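Local coordinates for protein phosphatidylglycerophosphatase B (Bacillus subtilis, PDB 6FMX) that removes the terminal phosphate from phosphatidylglycerophosphate to give phosphatidylglycerol in the membrane, and also dephosphorylates undecaprenyl pyrophosphate, at residues V54-P59 with R184-V189; E63-I68 with V180-V185; I118-P123 with V189-D194; V150-L155 with M168-A173. All blocks are in the same frame, centred on the assembly; numbering follows the deposited sequence.

Contact 1: V54-P59 with R184-V189; sequences VLIRQP and RVYLGV. With WO4 (tungstate(VI)ion), chain G.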
loop_
_atom_site.group_PDB
_atom_site.type_symbol
_atom_site.label_atom_id
_atom_site.label_comp_id
_atom_site.label_asym_id
_atom_site.label_seq_id
_atom_site.Cartn_x
_atom_site.Cartn_y
_atom_site.Cartn_z
ATOM N N VAL A 54 -3.821 16.117 13.793
ATOM C CA VAL A 54 -5.146 16.612 14.166
ATOM C C VAL A 54 -5.235 18.125 13.996
ATOM O O VAL A 54 -6.295 18.659 13.643
ATOM C CB VAL A 54 -5.491 16.186 15.610
ATOM C CG1 VAL A 54 -6.844 16.770 16.035
ATOM C CG2 VAL A 54 -5.489 14.656 15.739
ATOM N N LEU A 55 -4.123 18.835 14.202
ATOM C CA LEU A 55 -4.128 20.296 14.143
ATOM C C LEU A 55 -4.416 20.833 12.752
ATOM O O LEU A 55 -4.878 21.970 12.626
ATOM C CB LEU A 55 -2.786 20.848 14.626
ATOM C CG LEU A 55 -2.429 20.543 16.080
ATOM C CD1 LEU A 55 -1.276 21.417 16.540
ATOM C CD2 LEU A 55 -3.634 20.703 17.001
ATOM N N ILE A 56 -4.142 20.053 11.705
ATOM C CA ILE A 56 -4.408 20.491 10.340
ATOM C C ILE A 56 -5.834 20.179 9.909
ATOM O O ILE A 56 -6.279 20.667 8.860
ATOM C CB ILE A 56 -3.392 19.844 9.371
ATOM C CG1 ILE A 56 -3.334 20.586 8.027
ATOM C CG2 ILE A 56 -3.655 18.344 9.200
ATOM C CD1 ILE A 56 -3.302 22.109 8.117
ATOM N N ARG A 57 -6.574 19.402 10.693
ATOM C CA ARG A 57 -7.880 18.935 10.256
ATOM C C ARG A 57 -8.851 20.091 10.062
ATOM O O ARG A 57 -8.830 21.081 10.799
ATOM C CB ARG A 57 -8.458 17.947 11.268
ATOM C CG ARG A 57 -7.835 16.566 11.223
ATOM C CD ARG A 57 -8.441 15.689 12.298
ATOM N NE ARG A 57 -7.779 14.393 12.409
ATOM C CZ ARG A 57 -8.140 13.467 13.287
ATOM N NH1 ARG A 57 -9.141 13.719 14.126
ATOM N NH2 ARG A 57 -7.498 12.307 13.347
ATOM N N GLN A 58 -9.689 19.954 9.042
ATOM C CA GLN A 58 -10.931 20.677 8.849
ATOM C C GLN A 58 -11.991 19.678 8.445
ATOM O O GLN A 58 -11.673 18.624 7.868
ATOM C CB GLN A 58 -10.793 21.770 7.775
ATOM C CG GLN A 58 -9.793 22.877 8.110
ATOM C CD GLN A 58 -10.204 23.705 9.320
ATOM O OE1 GLN A 58 -11.390 23.838 9.624
ATOM N NE2 GLN A 58 -9.223 24.278 10.004
ATOM N N PRO A 59 -13.266 19.937 8.760
ATOM C CA PRO A 59 -14.318 18.986 8.379
ATOM C C PRO A 59 -14.381 18.710 6.885
ATOM O O PRO A 59 -14.571 17.551 6.489
ATOM C CB PRO A 59 -15.594 19.660 8.897
ATOM C CG PRO A 59 -15.131 20.417 10.085
ATOM C CD PRO A 59 -13.763 20.946 9.719
ATOM N N ARG A 184 -4.203 7.667 6.397
ATOM C CA ARG A 184 -4.314 6.853 7.607
ATOM C C ARG A 184 -3.778 7.590 8.825
ATOM O O ARG A 184 -4.300 7.421 9.933
ATOM C CB ARG A 184 -3.577 5.518 7.449
ATOM C CG ARG A 184 -3.871 4.778 6.143
ATOM C CD ARG A 184 -5.374 4.582 5.971
ATOM N NE ARG A 184 -5.923 3.604 6.906
ATOM C CZ ARG A 184 -7.224 3.409 7.100
ATOM N NH1 ARG A 184 -8.117 4.131 6.435
ATOM N NH2 ARG A 184 -7.635 2.493 7.964
ATOM N N VAL A 185 -2.738 8.404 8.647
ATOM C CA VAL A 185 -2.232 9.190 9.765
ATOM C C VAL A 185 -3.159 10.368 10.040
ATOM O O VAL A 185 -3.506 10.645 11.194
ATOM C CB VAL A 185 -0.791 9.653 9.495
ATOM C CG1 VAL A 185 -0.284 10.457 10.672
ATOM C CG2 VAL A 185 0.124 8.435 9.226
ATOM N N TYR A 186 -3.589 11.061 8.983
ATOM C CA TYR A 186 -4.555 12.152 9.116
ATOM C C TYR A 186 -5.811 11.707 9.860
ATOM O O TYR A 186 -6.307 12.413 10.748
ATOM C CB TYR A 186 -4.930 12.688 7.726
ATOM C CG TYR A 186 -5.956 13.811 7.762
ATOM C CD1 TYR A 186 -7.309 13.540 7.916
ATOM C CD2 TYR A 186 -5.569 15.137 7.620
ATOM C CE1 TYR A 186 -8.247 14.556 7.964
ATOM C CE2 TYR A 186 -6.511 16.169 7.651
ATOM C CZ TYR A 186 -7.845 15.862 7.825
ATOM O OH TYR A 186 -8.793 16.860 7.873
ATOM N N LEU A 187 -6.375 10.569 9.467
ATOM C CA LEU A 187 -7.627 10.091 10.041
ATOM C C LEU A 187 -7.446 9.450 11.412
ATOM O O LEU A 187 -8.426 8.956 11.982
ATOM C CB LEU A 187 -8.303 9.103 9.085
ATOM C CG LEU A 187 -8.743 9.684 7.739
ATOM C CD1 LEU A 187 -9.099 8.585 6.750
ATOM C CD2 LEU A 187 -9.925 10.648 7.933
ATOM N N GLY A 188 -6.226 9.432 11.939
ATOM C CA GLY A 188 -6.002 8.999 13.304
ATOM C C GLY A 188 -6.205 7.525 13.579
ATOM O O GLY A 188 -6.563 7.157 14.706
ATOM N N VAL A 189 -5.957 6.657 12.597
ATOM C CA VAL A 189 -6.096 5.219 12.798
ATOM C C VAL A 189 -4.794 4.459 12.591
ATOM O O VAL A 189 -4.729 3.269 12.927
ATOM C CB VAL A 189 -7.210 4.626 11.908
ATOM C CG1 VAL A 189 -8.569 5.073 12.427
ATOM C CG2 VAL A 189 -7.030 5.045 10.468
HETATM W W WO4 G . -5.683 -0.594 8.332
HETATM O O1 WO4 G . -6.720 0.456 9.738
HETATM O O2 WO4 G . -4.333 -1.840 9.196
HETATM O O3 WO4 G . -6.977 -1.808 7.333
HETATM O O4 WO4 G . -4.701 0.730 7.188
#

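Contact 2: E63-I68 with V180-V185; sequences EVMTGI and VGISRV. With WO4 (tungstate(VI)ion), chain G.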
loop_
_atom_site.group_PDB
_atom_site.type_symbol
_atom_site.label_atom_id
_atom_site.label_comp_id
_atom_site.label_asym_id
_atom_site.label_seq_id
_atom_site.Cartn_x
_atom_site.Cartn_y
_atom_site.Cartn_z
ATOM N N GLU A 63 -13.637 14.875 5.084
ATOM C CA GLU A 63 -14.388 14.191 4.034
ATOM C C GLU A 63 -13.485 13.798 2.879
ATOM O O GLU A 63 -13.567 12.672 2.371
ATOM C CB GLU A 63 -15.508 15.085 3.500
ATOM C CG GLU A 63 -16.783 15.145 4.313
ATOM C CD GLU A 63 -17.922 15.778 3.520
ATOM O OE1 GLU A 63 -17.677 16.195 2.365
ATOM O OE2 GLU A 63 -19.058 15.851 4.040
ATOM N N VAL A 64 -12.648 14.731 2.424
ATOM C CA VAL A 64 -11.751 14.446 1.314
ATOM C C VAL A 64 -10.807 13.307 1.678
ATOM O O VAL A 64 -10.561 12.399 0.876
ATOM C CB VAL A 64 -10.972 15.710 0.914
ATOM C CG1 VAL A 64 -9.875 15.359 -0.075
ATOM C CG2 VAL A 64 -11.923 16.757 0.333
ATOM N N MET A 65 -10.258 13.350 2.894
ATOM C CA MET A 65 -9.295 12.335 3.294
ATOM C C MET A 65 -9.948 10.971 3.463
ATOM O O MET A 65 -9.308 9.942 3.229
ATOM C CB MET A 65 -8.596 12.773 4.578
ATOM C CG MET A 65 -7.570 13.861 4.353
ATOM S SD MET A 65 -6.078 13.167 3.601
ATOM C CE MET A 65 -4.962 14.565 3.684
ATOM N N THR A 66 -11.217 10.942 3.859
ATOM C CA THR A 66 -11.948 9.682 3.928
ATOM C C THR A 66 -12.183 9.107 2.536
ATOM O O THR A 66 -12.089 7.890 2.330
ATOM C CB THR A 66 -13.270 9.909 4.663
ATOM O OG1 THR A 66 -12.991 10.210 6.038
ATOM C CG2 THR A 66 -14.154 8.678 4.583
ATOM N N GLY A 67 -12.486 9.970 1.567
ATOM C CA GLY A 67 -12.576 9.516 0.189
ATOM C C GLY A 67 -11.252 8.979 -0.326
ATOM O O GLY A 67 -11.201 7.917 -0.950
ATOM N N ILE A 68 -10.164 9.706 -0.060
ATOM C CA ILE A 68 -8.835 9.254 -0.465
ATOM C C ILE A 68 -8.527 7.890 0.135
ATOM O O ILE A 68 -8.009 6.994 -0.546
ATOM C CB ILE A 68 -7.777 10.294 -0.050
ATOM C CG1 ILE A 68 -7.828 11.513 -0.964
ATOM C CG2 ILE A 68 -6.368 9.679 -0.015
ATOM C CD1 ILE A 68 -6.910 12.621 -0.499
ATOM N N VAL A 180 -2.832 7.690 0.223
ATOM C CA VAL A 180 -3.520 6.731 1.080
ATOM C C VAL A 180 -2.814 6.634 2.425
ATOM O O VAL A 180 -3.450 6.707 3.486
ATOM C CB VAL A 180 -3.613 5.359 0.383
ATOM C CG1 VAL A 180 -3.878 4.259 1.410
ATOM C CG2 VAL A 180 -4.695 5.380 -0.666
ATOM N N GLY A 181 -1.487 6.489 2.408
ATOM C CA GLY A 181 -0.748 6.434 3.661
ATOM C C GLY A 181 -0.915 7.691 4.500
ATOM O O GLY A 181 -1.109 7.620 5.715
ATOM N N ILE A 182 -0.830 8.863 3.863
ATOM C CA ILE A 182 -1.022 10.121 4.587
ATOM C C ILE A 182 -2.388 10.134 5.260
ATOM O O ILE A 182 -2.537 10.572 6.408
ATOM C CB ILE A 182 -0.867 11.325 3.638
ATOM C CG1 ILE A 182 0.594 11.547 3.243
ATOM C CG2 ILE A 182 -1.455 12.590 4.260
ATOM C CD1 ILE A 182 0.723 12.529 2.067
ATOM N N SER A 183 -3.401 9.630 4.547
ATOM C CA SER A 183 -4.772 9.647 5.044
ATOM C C SER A 183 -4.939 8.781 6.287
ATOM O O SER A 183 -5.733 9.123 7.163
ATOM C CB SER A 183 -5.733 9.194 3.937
ATOM O OG SER A 183 -5.762 7.777 3.815
ATOM N N ARG A 184 -4.203 7.667 6.397
ATOM C CA ARG A 184 -4.314 6.853 7.607
ATOM C C ARG A 184 -3.778 7.590 8.825
ATOM O O ARG A 184 -4.300 7.421 9.933
ATOM C CB ARG A 184 -3.577 5.518 7.449
ATOM C CG ARG A 184 -3.871 4.778 6.143
ATOM C CD ARG A 184 -5.374 4.582 5.971
ATOM N NE ARG A 184 -5.923 3.604 6.906
ATOM C CZ ARG A 184 -7.224 3.409 7.100
ATOM N NH1 ARG A 184 -8.117 4.131 6.435
ATOM N NH2 ARG A 184 -7.635 2.493 7.964
ATOM N N VAL A 185 -2.738 8.404 8.647
ATOM C CA VAL A 185 -2.232 9.190 9.765
ATOM C C VAL A 185 -3.159 10.368 10.040
ATOM O O VAL A 185 -3.506 10.645 11.194
ATOM C CB VAL A 185 -0.791 9.653 9.495
ATOM C CG1 VAL A 185 -0.284 10.457 10.672
ATOM C CG2 VAL A 185 0.124 8.435 9.226
HETATM W W WO4 G . -5.683 -0.594 8.332
HETATM O O1 WO4 G . -6.720 0.456 9.738
HETATM O O2 WO4 G . -4.333 -1.840 9.196
HETATM O O3 WO4 G . -6.977 -1.808 7.333
HETATM O O4 WO4 G . -4.701 0.730 7.188
#

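Contact 3: I118-P123 with V189-D194; sequences IERVRP and VHFVTD. With WO4 (tungstate(VI)ion), chain G.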
loop_
_atom_site.group_PDB
_atom_site.type_symbol
_atom_site.label_atom_id
_atom_site.label_comp_id
_atom_site.label_asym_id
_atom_site.label_seq_id
_atom_site.Cartn_x
_atom_site.Cartn_y
_atom_site.Cartn_z
ATOM N N ILE A 118 2.400 -9.116 15.893
ATOM C CA ILE A 118 3.037 -7.957 16.510
ATOM C C ILE A 118 2.119 -7.298 17.540
ATOM O O ILE A 118 2.583 -6.833 18.589
ATOM C CB ILE A 118 3.465 -6.980 15.400
ATOM C CG1 ILE A 118 4.592 -7.612 14.575
ATOM C CG2 ILE A 118 3.877 -5.632 15.984
ATOM C CD1 ILE A 118 5.233 -6.678 13.605
ATOM N N GLU A 119 0.818 -7.224 17.248
ATOM C CA GLU A 119 -0.204 -6.800 18.216
ATOM C C GLU A 119 0.013 -5.369 18.712
ATOM O O GLU A 119 -0.111 -5.078 19.908
ATOM C CB GLU A 119 -0.270 -7.768 19.402
ATOM C CG GLU A 119 -0.795 -9.154 19.059
ATOM C CD GLU A 119 -0.929 -10.045 20.285
ATOM O OE1 GLU A 119 0.066 -10.199 21.029
ATOM O OE2 GLU A 119 -2.033 -10.583 20.508
ATOM N N ARG A 120 0.326 -4.455 17.798
ATOM C CA ARG A 120 0.459 -3.062 18.207
ATOM C C ARG A 120 -0.910 -2.431 18.443
ATOM O O ARG A 120 -1.844 -2.615 17.658
ATOM C CB ARG A 120 1.231 -2.242 17.170
ATOM C CG ARG A 120 1.667 -0.892 17.745
ATOM C CD ARG A 120 2.078 0.108 16.692
ATOM N NE ARG A 120 2.832 1.229 17.251
ATOM C CZ ARG A 120 3.581 2.045 16.516
ATOM N NH1 ARG A 120 3.659 1.865 15.198
ATOM N NH2 ARG A 120 4.249 3.039 17.085
ATOM N N VAL A 121 -1.011 -1.673 19.537
ATOM C CA VAL A 121 -2.235 -0.956 19.873
ATOM C C VAL A 121 -2.377 0.257 18.963
ATOM O O VAL A 121 -1.394 0.941 18.648
ATOM C CB VAL A 121 -2.207 -0.560 21.364
ATOM C CG1 VAL A 121 -3.389 0.291 21.723
ATOM C CG2 VAL A 121 -2.183 -1.792 22.258
ATOM N N ARG A 122 -3.612 0.526 18.526
ATOM C CA ARG A 122 -3.899 1.655 17.650
ATOM C C ARG A 122 -3.691 2.983 18.383
ATOM O O ARG A 122 -3.666 3.025 19.613
ATOM C CB ARG A 122 -5.338 1.566 17.146
ATOM C CG ARG A 122 -5.629 0.357 16.297
ATOM C CD ARG A 122 -5.638 0.735 14.829
ATOM N NE ARG A 122 -5.861 -0.418 13.970
ATOM C CZ ARG A 122 -6.069 -0.332 12.662
ATOM N NH1 ARG A 122 -6.074 0.856 12.076
ATOM N NH2 ARG A 122 -6.270 -1.430 11.942
ATOM N N PRO A 123 -3.542 4.089 17.640
ATOM C CA PRO A 123 -3.364 5.392 18.311
ATOM C C PRO A 123 -4.481 5.745 19.286
ATOM O O PRO A 123 -4.207 6.076 20.450
ATOM C CB PRO A 123 -3.299 6.374 17.130
ATOM C CG PRO A 123 -2.720 5.552 16.007
ATOM C CD PRO A 123 -3.333 4.184 16.177
ATOM N N VAL A 189 -5.957 6.657 12.597
ATOM C CA VAL A 189 -6.096 5.219 12.798
ATOM C C VAL A 189 -4.794 4.459 12.591
ATOM O O VAL A 189 -4.729 3.269 12.927
ATOM C CB VAL A 189 -7.210 4.626 11.908
ATOM C CG1 VAL A 189 -8.569 5.073 12.427
ATOM C CG2 VAL A 189 -7.030 5.045 10.468
ATOM N N HIS A 190 -3.756 5.104 12.075
ATOM C CA HIS A 190 -2.447 4.488 12.020
ATOM C C HIS A 190 -1.416 5.504 12.471
ATOM O O HIS A 190 -1.597 6.718 12.307
ATOM C CB HIS A 190 -2.100 3.984 10.614
ATOM C CG HIS A 190 -2.833 2.737 10.214
ATOM N ND1 HIS A 190 -2.636 1.526 10.837
ATOM C CD2 HIS A 190 -3.732 2.509 9.230
ATOM C CE1 HIS A 190 -3.404 0.610 10.277
ATOM N NE2 HIS A 190 -4.065 1.175 9.284
ATOM N N PHE A 191 -0.332 4.988 13.034
ATOM C CA PHE A 191 0.868 5.774 13.234
ATOM C C PHE A 191 1.656 5.841 11.932
ATOM O O PHE A 191 1.533 4.978 11.058
ATOM C CB PHE A 191 1.759 5.156 14.312
ATOM C CG PHE A 191 1.142 5.124 15.683
ATOM C CD1 PHE A 191 1.011 6.287 16.426
ATOM C CD2 PHE A 191 0.734 3.925 16.245
ATOM C CE1 PHE A 191 0.467 6.253 17.702
ATOM C CE2 PHE A 191 0.191 3.889 17.525
ATOM C CZ PHE A 191 0.063 5.052 18.249
ATOM N N VAL A 192 2.505 6.864 11.826
ATOM C CA VAL A 192 3.368 6.990 10.657
ATOM C C VAL A 192 4.174 5.711 10.447
ATOM O O VAL A 192 4.316 5.228 9.318
ATOM C CB VAL A 192 4.279 8.225 10.801
ATOM C CG1 VAL A 192 5.548 8.081 9.951
ATOM C CG2 VAL A 192 3.520 9.466 10.403
ATOM N N THR A 193 4.699 5.129 11.527
ATOM C CA THR A 193 5.515 3.930 11.350
ATOM C C THR A 193 4.693 2.743 10.864
ATOM O O THR A 193 5.227 1.885 10.146
ATOM C CB THR A 193 6.243 3.575 12.648
ATOM O OG1 THR A 193 5.307 3.562 13.733
ATOM C CG2 THR A 193 7.347 4.585 12.922
ATOM N N ASP A 194 3.414 2.649 11.255
ATOM C CA ASP A 194 2.545 1.642 10.650
ATOM C C ASP A 194 2.481 1.824 9.142
ATOM O O ASP A 194 2.460 0.843 8.386
ATOM C CB ASP A 194 1.118 1.709 11.203
ATOM C CG ASP A 194 1.043 1.591 12.700
ATOM O OD1 ASP A 194 1.891 0.896 13.303
ATOM O OD2 ASP A 194 0.086 2.174 13.260
HETATM W W WO4 G . -5.683 -0.594 8.332
HETATM O O1 WO4 G . -6.720 0.456 9.738
HETATM O O2 WO4 G . -4.333 -1.840 9.196
HETATM O O3 WO4 G . -6.977 -1.808 7.333
HETATM O O4 WO4 G . -4.701 0.730 7.188
#

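Contact 4: V150-L155 with M168-A173; sequences VIAYFL and MVYIIA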
loop_
_atom_site.group_PDB
_atom_site.type_symbol
_atom_site.label_atom_id
_atom_site.label_comp_id
_atom_site.label_asym_id
_atom_site.label_seq_id
_atom_site.Cartn_x
_atom_site.Cartn_y
_atom_site.Cartn_z
ATOM N N VAL A 150 1.742 -2.243 -9.040
ATOM C CA VAL A 150 1.510 -3.445 -9.837
ATOM C C VAL A 150 0.588 -3.133 -11.010
ATOM O O VAL A 150 0.848 -3.533 -12.150
ATOM C CB VAL A 150 0.939 -4.568 -8.956
ATOM C CG1 VAL A 150 0.304 -5.646 -9.807
ATOM C CG2 VAL A 150 2.031 -5.166 -8.102
ATOM N N ILE A 151 -0.516 -2.432 -10.738
ATOM C CA ILE A 151 -1.414 -2.020 -11.815
ATOM C C ILE A 151 -0.651 -1.214 -12.854
ATOM O O ILE A 151 -0.778 -1.443 -14.064
ATOM C CB ILE A 151 -2.604 -1.225 -11.246
ATOM C CG1 ILE A 151 -3.591 -2.158 -10.546
ATOM C CG2 ILE A 151 -3.284 -0.413 -12.357
ATOM C CD1 ILE A 151 -4.679 -1.414 -9.743
ATOM N N ALA A 152 0.157 -0.256 -12.393
ATOM C CA ALA A 152 0.975 0.538 -13.302
ATOM C C ALA A 152 1.859 -0.349 -14.168
ATOM O O ALA A 152 1.974 -0.129 -15.379
ATOM C CB ALA A 152 1.832 1.526 -12.512
ATOM N N TYR A 153 2.493 -1.355 -13.560
ATOM C CA TYR A 153 3.384 -2.223 -14.323
ATOM C C TYR A 153 2.626 -2.952 -15.423
ATOM O O TYR A 153 3.069 -2.978 -16.578
ATOM C CB TYR A 153 4.079 -3.229 -13.399
ATOM C CG TYR A 153 4.804 -4.310 -14.179
ATOM C CD1 TYR A 153 6.010 -4.036 -14.800
ATOM C CD2 TYR A 153 4.285 -5.595 -14.292
ATOM C CE1 TYR A 153 6.688 -5.011 -15.530
ATOM C CE2 TYR A 153 4.949 -6.576 -15.016
ATOM C CZ TYR A 153 6.148 -6.272 -15.633
ATOM O OH TYR A 153 6.808 -7.233 -16.350
ATOM N N PHE A 154 1.477 -3.542 -15.089
ATOM C CA PHE A 154 0.751 -4.324 -16.079
ATOM C C PHE A 154 0.033 -3.452 -17.103
ATOM O O PHE A 154 -0.102 -3.858 -18.262
ATOM C CB PHE A 154 -0.226 -5.264 -15.378
ATOM C CG PHE A 154 0.439 -6.479 -14.787
ATOM C CD1 PHE A 154 1.004 -7.435 -15.610
ATOM C CD2 PHE A 154 0.508 -6.654 -13.409
ATOM C CE1 PHE A 154 1.629 -8.552 -15.077
ATOM C CE2 PHE A 154 1.131 -7.775 -12.859
ATOM C CZ PHE A 154 1.691 -8.728 -13.690
ATOM N N LEU A 155 -0.411 -2.252 -16.719
ATOM C CA LEU A 155 -0.977 -1.343 -17.714
ATOM C C LEU A 155 0.070 -0.930 -18.739
ATOM O O LEU A 155 -0.189 -0.961 -19.947
ATOM C CB LEU A 155 -1.577 -0.107 -17.044
ATOM C CG LEU A 155 -2.861 -0.302 -16.223
ATOM C CD1 LEU A 155 -3.341 1.045 -15.692
ATOM C CD2 LEU A 155 -3.957 -1.025 -17.020
ATOM N N MET A 168 4.817 8.774 -16.018
ATOM C CA MET A 168 3.628 9.414 -15.466
ATOM C C MET A 168 2.685 8.393 -14.839
ATOM O O MET A 168 2.017 8.683 -13.836
ATOM C CB MET A 168 2.911 10.195 -16.568
ATOM C CG MET A 168 1.921 11.228 -16.066
ATOM S SD MET A 168 2.530 12.135 -14.631
ATOM C CE MET A 168 3.977 12.942 -15.325
ATOM N N VAL A 169 2.601 7.200 -15.426
ATOM C CA VAL A 169 1.742 6.167 -14.857
ATOM C C VAL A 169 2.265 5.753 -13.489
ATOM O O VAL A 169 1.500 5.623 -12.523
ATOM C CB VAL A 169 1.635 4.975 -15.827
ATOM C CG1 VAL A 169 0.844 3.840 -15.199
ATOM C CG2 VAL A 169 0.992 5.436 -17.151
ATOM N N TYR A 170 3.582 5.594 -13.372
ATOM C CA TYR A 170 4.165 5.183 -12.101
ATOM C C TYR A 170 4.112 6.310 -11.077
ATOM O O TYR A 170 3.954 6.061 -9.874
ATOM C CB TYR A 170 5.601 4.728 -12.322
ATOM C CG TYR A 170 5.739 3.297 -12.788
ATOM C CD1 TYR A 170 5.493 2.238 -11.926
ATOM C CD2 TYR A 170 6.145 3.005 -14.086
ATOM C CE1 TYR A 170 5.641 0.919 -12.345
ATOM C CE2 TYR A 170 6.298 1.696 -14.509
ATOM C CZ TYR A 170 6.046 0.658 -13.635
ATOM O OH TYR A 170 6.196 -0.642 -14.062
ATOM N N ILE A 171 4.263 7.554 -11.534
ATOM C CA ILE A 171 4.139 8.690 -10.626
ATOM C C ILE A 171 2.734 8.750 -10.050
ATOM O O ILE A 171 2.550 8.969 -8.847
ATOM C CB ILE A 171 4.523 9.998 -11.344
ATOM C CG1 ILE A 171 6.043 10.105 -11.447
ATOM C CG2 ILE A 171 3.971 11.204 -10.591
ATOM C CD1 ILE A 171 6.509 11.259 -12.331
ATOM N N ILE A 172 1.721 8.515 -10.886
ATOM C CA ILE A 172 0.343 8.496 -10.404
ATOM C C ILE A 172 0.159 7.403 -9.359
ATOM O O ILE A 172 -0.456 7.623 -8.311
ATOM C CB ILE A 172 -0.635 8.322 -11.580
ATOM C CG1 ILE A 172 -0.650 9.582 -12.441
ATOM C CG2 ILE A 172 -2.042 8.053 -11.056
ATOM C CD1 ILE A 172 -1.476 9.441 -13.706
ATOM N N ALA A 173 0.703 6.212 -9.622
ATOM C CA ALA A 173 0.611 5.134 -8.643
ATOM C C ALA A 173 1.296 5.515 -7.336
ATOM O O ALA A 173 0.777 5.233 -6.247
ATOM C CB ALA A 173 1.207 3.848 -9.220
#

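Contact 1: V54-P59 with R184-V189
The Tyr186 ring carries the aliphatic part of Arg57 on one face, CG of Arg57 lying 3.5 Å from CZ of Tyr186, while Ile56 CG2 approaches the ring obliquely, 3.9 Å from Tyr186 CE2. At the ring edge sits Leu187 CD2. The Arg57 guanidinium has Val54 CG2 over one face and Gly188 CA at its edge. These groups lie at the Schellman motif that ends helix 166-186, where Gly188, with positive phi, turns the chain toward the rest of phosphatase motif III.

Arg57 grips that helix end side-on: NE and NH2 both donate to the carbonyl O of Tyr186, at 3.0 Å for Arg57 NE and 2.9 Å for Arg57 NH2. The two bonds converge on one acceptor, and their N-H...O angles of 135° and 137° show that neither is straight. An extended chain from CG to NE spans the distance from the loop to the helix end. The guanidinium and ring planes lie 41° apart, so the two are not stacked; any cation-pi attraction is at most weak. Arg57 NH2 also binds Ala126 O, tying in a third loop.

Two residues before Tyr186, Arg184 donates from NH2 to tungstate O1. At the tip of the Tyr186 side chain, OH is hydrogen-bonded to Asn62 OD1 and receives a weak bond from Gln58 N at 3.4 Å.

Contact 2: E63-I68 with V180-V185
Met65 leans on Ser183 with its thioether and on Ile182 with its terminal methyl. Its CB points toward helix 166-186, and from there CG turns beside the backbone N (chi1 -75°); a bend at chi2 turns SD and CE onto that helix. CG packs against the Tyr186 ring, one turn nearer the helix's end. SD comes next, 4.0 Å from Ser183 CB, and the tip, CE, meets Ile182 CG2 at 4.1 Å.

Beneath this side chain the backbones come close: CA of Met65 and CA of Ser183 are 5.5 Å apart, and Met65 O is 3.7 Å from Ser183 CB. The small serine permits that approach. One turn further on, Ile68 CG2 touches the same Ser183 CB, while Val180 CG2 lies 3.7 Å from Ile68 O.

Ser183 OG is directed back into its own helix, where it donates to Val180 O at 2.6 Å; that carbonyl also accepts from Arg184 N. Thr69 OG1 is hydrogen-bonded to both Ser183 OG and Arg184 NH1, a second-shell link to the tungstate ligand. The short axes approach to 9.0 Å at -128°, a steep crossing by which helix 59-70, assigned to the extracellular side, packs over the motif III end of helix 166-186, beside the phosphatase active site.

Contact 3: I118-P123 with V189-D194
This is a buried contact of mixed character at the active site, an apolar Pro123-Phe191 core flanked by arginine bonds; it joins the loop after helix 96-118 to the start of helix 192-215. Arg122 NH1 donates to Val189 O (2.9 Å) over one face of the His190 ring, 3.2 Å from His190 CE1. It also bonds tungstate O1, at a doubtfully short distance. His190, the assigned nucleophile, binds the tungsten through NE2, though the fine geometry is uncertain.

Arg120, its CG trans to the amide nitrogen (chi1 -166°), sends NH1 almost straight to Thr193 OG1 (2.8 Å, 176°) and into a salt bridge with Asp194 OD1; Phe191 CD2 covers one guanidinium face, 3.4 Å from Arg120 CZ. Asp46 binds both Arg120 NH2 and Thr193 OG1; Ser135 OG binds Asp194 OD2.

Beside them, Pro123 CG makes a CH-pi contact 3.5 Å from the Phe191 ring centroid. Asp194 OD2 lies at the His190 ring edge, consistent with its inferred stabilizing role; arginine and histidine sharing one oxyanion are characteristic of PAP2-family phosphatase sites.

Contact 4: V150-L155 with M168-A173
With CG beside its backbone N (chi1 -83°), Tyr170 swings its ring across to helix 139-158, laying one face over the methyl of Ala152 and bringing the hydroxyl to the backbone of Tyr153. Tyr153 has the other setting, CG anti to N, which carries its ring away from helix 166-186. The two tyrosine side chains run side by side and point the same way rather than stacking.

The evidence for the ring contact is a CH-pi geometry: Ala152 CB stands 4.2 Å from the Tyr170 ring centroid, 27° off the normal, with Tyr170 CD1 the nearest ring atom. The same methyl is 3.7 Å from Val169 CG1 and 4.1 Å from Ala173 CB, so Ala152 is met by three residues spread over a turn of the partner helix. Farther out, Tyr170 OH lies 3.2 Å from Tyr153 CA and, at the edge of the Tyr153 ring, in its plane, 3.5 Å from Tyr153 CD1.

Ala152 and Tyr170 have the closest CA atoms of the two segments, 5.8 Å apart. The short axes, 9.0 Å apart at closest, run nearly antiparallel at 163°, as expected for a transmembrane hairpin closed by the short loop assigned to the cytoplasmic side.

Tyr153 OH finds its polar partners on the other side, in Asp213 and Lys217. What joins these two segments is therefore van der Waals and CH-pi packing, and their closeness is consistent with the small size of Ala152.

From the N terminus, the chain first leaves helix 40-54 through the loop of contact 1 and then enters helix 59-70, which supplies contact 2. Both close long loops onto the end of helix 166-186, share Arg184 and Val185, and touch through Tyr186 and Met65. Contact 3 starts later, after helix 96-118, and ends further on, at helix 192-215, so it crosses both; it shares Val189 with contact 1. Arg184, common to contacts 1 and 2, and Arg122 and His190 of contact 3 all meet the tungstate. Contact 4 closes the short hairpin of helices 139-158 and 166-186, enclosed in sequence by the other three loops. It touches none of them and lies opposite contact 3 across the chain's centre.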